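Local coordinates for protein isoaspartyl dipeptidase (Fervidobacterium islandicum, PDB 7CDH) that probably hydrolyses isoaspartyl (beta-aspartyl) dipeptides as a zinc-dependent peptidase of the amidohydrolase family, with a likely role in protein repair, at residues A[202-205]-A[206-210]. Numbering follows the deposited sequence.
Sequences GIEY and LFDII
Ile-203 and Leu-206 illustrate how a helix begins: the carbonyl O of Ile-203, the residue at the N-cap position, accepts a hydrogen bond from Leu-206 N at 3.0 Å, an i to i+3 bond bent to 131° at the hydrogen, with the donor lying 56° above the carbonyl plane. The same oxygen takes a second, weak bond from Phe-207 N. With that weak bond the i to i+4 pattern opens, and it continues with two shorter ones, for Asp-208 N reaches Glu-204 O at 2.9 Å and Ile-209 N reaches Tyr-205 O at 2.9 Å.

Apolar contacts gather around the Ile-203 side chain. Its CG1 sits between the backbone N and the carbonyl carbon and carries CD1 to Phe-207 CE2 at 3.9 Å, while the CG2 branch meets Leu-206 CD2 at 4.1 Å. This is the N-terminal end of helix 204-212, the helical part of the beta-alpha-beta crossover from strand 191-196 to the parallel strand 220-223 in the TIM-barrel-like amidohydrolase domain. Ile-203 and Leu-206 also touch Pro-222 of the following strand and Phe-238 of helix 229-240, and Ile-209 packs against helix 169-186.

The polar side chains lie on another flank. Asp-208 OD2 approaches the edge of the Tyr-205 ring, 3.9 Å from CD1, with the carboxylate plane turned 50° from the ring; the Tyr-205 hydroxyl is hydrogen-bonded to Pro-167 O. An alanine here, lacking the carboxylate, would probably leave the edge of the Tyr-205 ring without its neighbour at CD1, although the bond from the hydroxyl to Pro-167 O would remain to hold the far end.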
loop_
_atom_site.group_PDB
_atom_site.type_symbol
_atom_site.label_atom_id
_atom_site.label_comp_id
_atom_site.label_asym_id
_atom_site.label_seq_id
_atom_site.Cartn_x
_atom_site.Cartn_y
_atom_site.Cartn_z
ATOM N N GLY A 202 -25.997 26.129 -6.897
ATOM C CA GLY A 202 -27.103 25.339 -6.303
ATOM C C GLY A 202 -27.010 23.856 -6.664
ATOM O O GLY A 202 -25.937 23.294 -6.473
ATOM N N ILE A 203 -28.087 23.260 -7.201
ATOM C CA ILE A 203 -28.183 21.837 -7.606
ATOM C C ILE A 203 -28.042 21.660 -9.130
ATOM O O ILE A 203 -28.552 20.650 -9.647
ATOM C CB ILE A 203 -29.460 21.181 -7.060
ATOM C CG1 ILE A 203 -30.756 21.842 -7.539
ATOM C CG2 ILE A 203 -29.387 21.081 -5.534
ATOM C CD1 ILE A 203 -32.023 20.999 -7.257
ATOM N N GLU A 204 -27.266 22.506 -9.806
ATOM C CA GLU A 204 -26.785 22.305 -11.208
ATOM C C GLU A 204 -26.382 20.830 -11.460
ATOM O O GLU A 204 -26.902 20.178 -12.381
ATOM C CB GLU A 204 -25.585 23.218 -11.433
ATOM C CG GLU A 204 -25.460 23.838 -12.805
ATOM C CD GLU A 204 -24.574 25.087 -12.752
ATOM O OE1 GLU A 204 -25.135 26.234 -12.643
ATOM O OE2 GLU A 204 -23.322 24.919 -12.755
ATOM N N TYR A 205 -25.443 20.295 -10.693
ATOM C CA TYR A 205 -24.905 18.930 -10.907
ATOM C C TYR A 205 -26.030 17.897 -10.917
ATOM O O TYR A 205 -25.882 16.903 -11.645
ATOM C CB TYR A 205 -23.922 18.577 -9.793
ATOM C CG TYR A 205 -22.560 19.203 -9.906
ATOM C CD1 TYR A 205 -22.105 19.798 -11.072
ATOM C CD2 TYR A 205 -21.695 19.124 -8.837
ATOM C CE1 TYR A 205 -20.826 20.323 -11.165
ATOM C CE2 TYR A 205 -20.415 19.641 -8.911
ATOM C CZ TYR A 205 -19.975 20.238 -10.076
ATOM O OH TYR A 205 -18.707 20.720 -10.093
ATOM N N LEU A 206 -27.087 18.090 -10.120
ATOM C CA LEU A 206 -28.190 17.092 -10.015
ATOM C C LEU A 206 -28.953 17.045 -11.347
ATOM O O LEU A 206 -29.244 15.918 -11.836
ATOM C CB LEU A 206 -29.087 17.385 -8.810
ATOM C CG LEU A 206 -28.592 16.818 -7.477
ATOM C CD1 LEU A 206 -27.279 17.440 -7.052
ATOM C CD2 LEU A 206 -29.614 17.031 -6.377
ATOM N N PHE A 207 -29.194 18.208 -11.943
ATOM C CA PHE A 207 -29.830 18.351 -13.273
ATOM C C PHE A 207 -28.889 17.769 -14.328
ATOM O O PHE A 207 -29.405 17.053 -15.236
ATOM C CB PHE A 207 -30.217 19.809 -13.538
ATOM C CG PHE A 207 -31.424 20.257 -12.748
ATOM C CD1 PHE A 207 -32.655 19.658 -12.939
ATOM C CD2 PHE A 207 -31.336 21.275 -11.817
ATOM C CE1 PHE A 207 -33.763 20.063 -12.213
ATOM C CE2 PHE A 207 -32.447 21.685 -11.102
ATOM C CZ PHE A 207 -33.654 21.062 -11.284
ATOM N N ASP A 208 -27.575 18.011 -14.195
ATOM C CA ASP A 208 -26.549 17.491 -15.142
ATOM C C ASP A 208 -26.560 15.956 -15.133
ATOM O O ASP A 208 -26.561 15.346 -16.218
ATOM C CB ASP A 208 -25.143 18.001 -14.835
ATOM C CG ASP A 208 -24.912 19.483 -15.086
ATOM O OD1 ASP A 208 -25.730 20.112 -15.815
ATOM O OD2 ASP A 208 -23.918 20.005 -14.519
ATOM N N ILE A 209 -26.670 15.337 -13.966
ATOM C CA ILE A 209 -26.691 13.849 -13.873
ATOM C C ILE A 209 -27.908 13.294 -14.642
ATOM O O ILE A 209 -27.738 12.327 -15.414
ATOM C CB ILE A 209 -26.665 13.406 -12.397
ATOM C CG1 ILE A 209 -25.366 13.823 -11.703
ATOM C CG2 ILE A 209 -26.900 11.920 -12.306
ATOM C CD1 ILE A 209 -25.464 13.862 -10.197
ATOM N N ILE A 210 -29.115 13.799 -14.397
ATOM C CA ILE A 210 -30.346 13.196 -14.984
ATOM C C ILE A 210 -30.463 13.545 -16.481
ATOM O O ILE A 210 -30.986 12.709 -17.239
ATOM C CB ILE A 210 -31.594 13.614 -14.204
ATOM C CG1 ILE A 210 -31.838 15.126 -14.283
ATOM C CG2 ILE A 210 -31.496 13.095 -12.775
ATOM C CD1 ILE A 210 -33.195 15.537 -13.768
#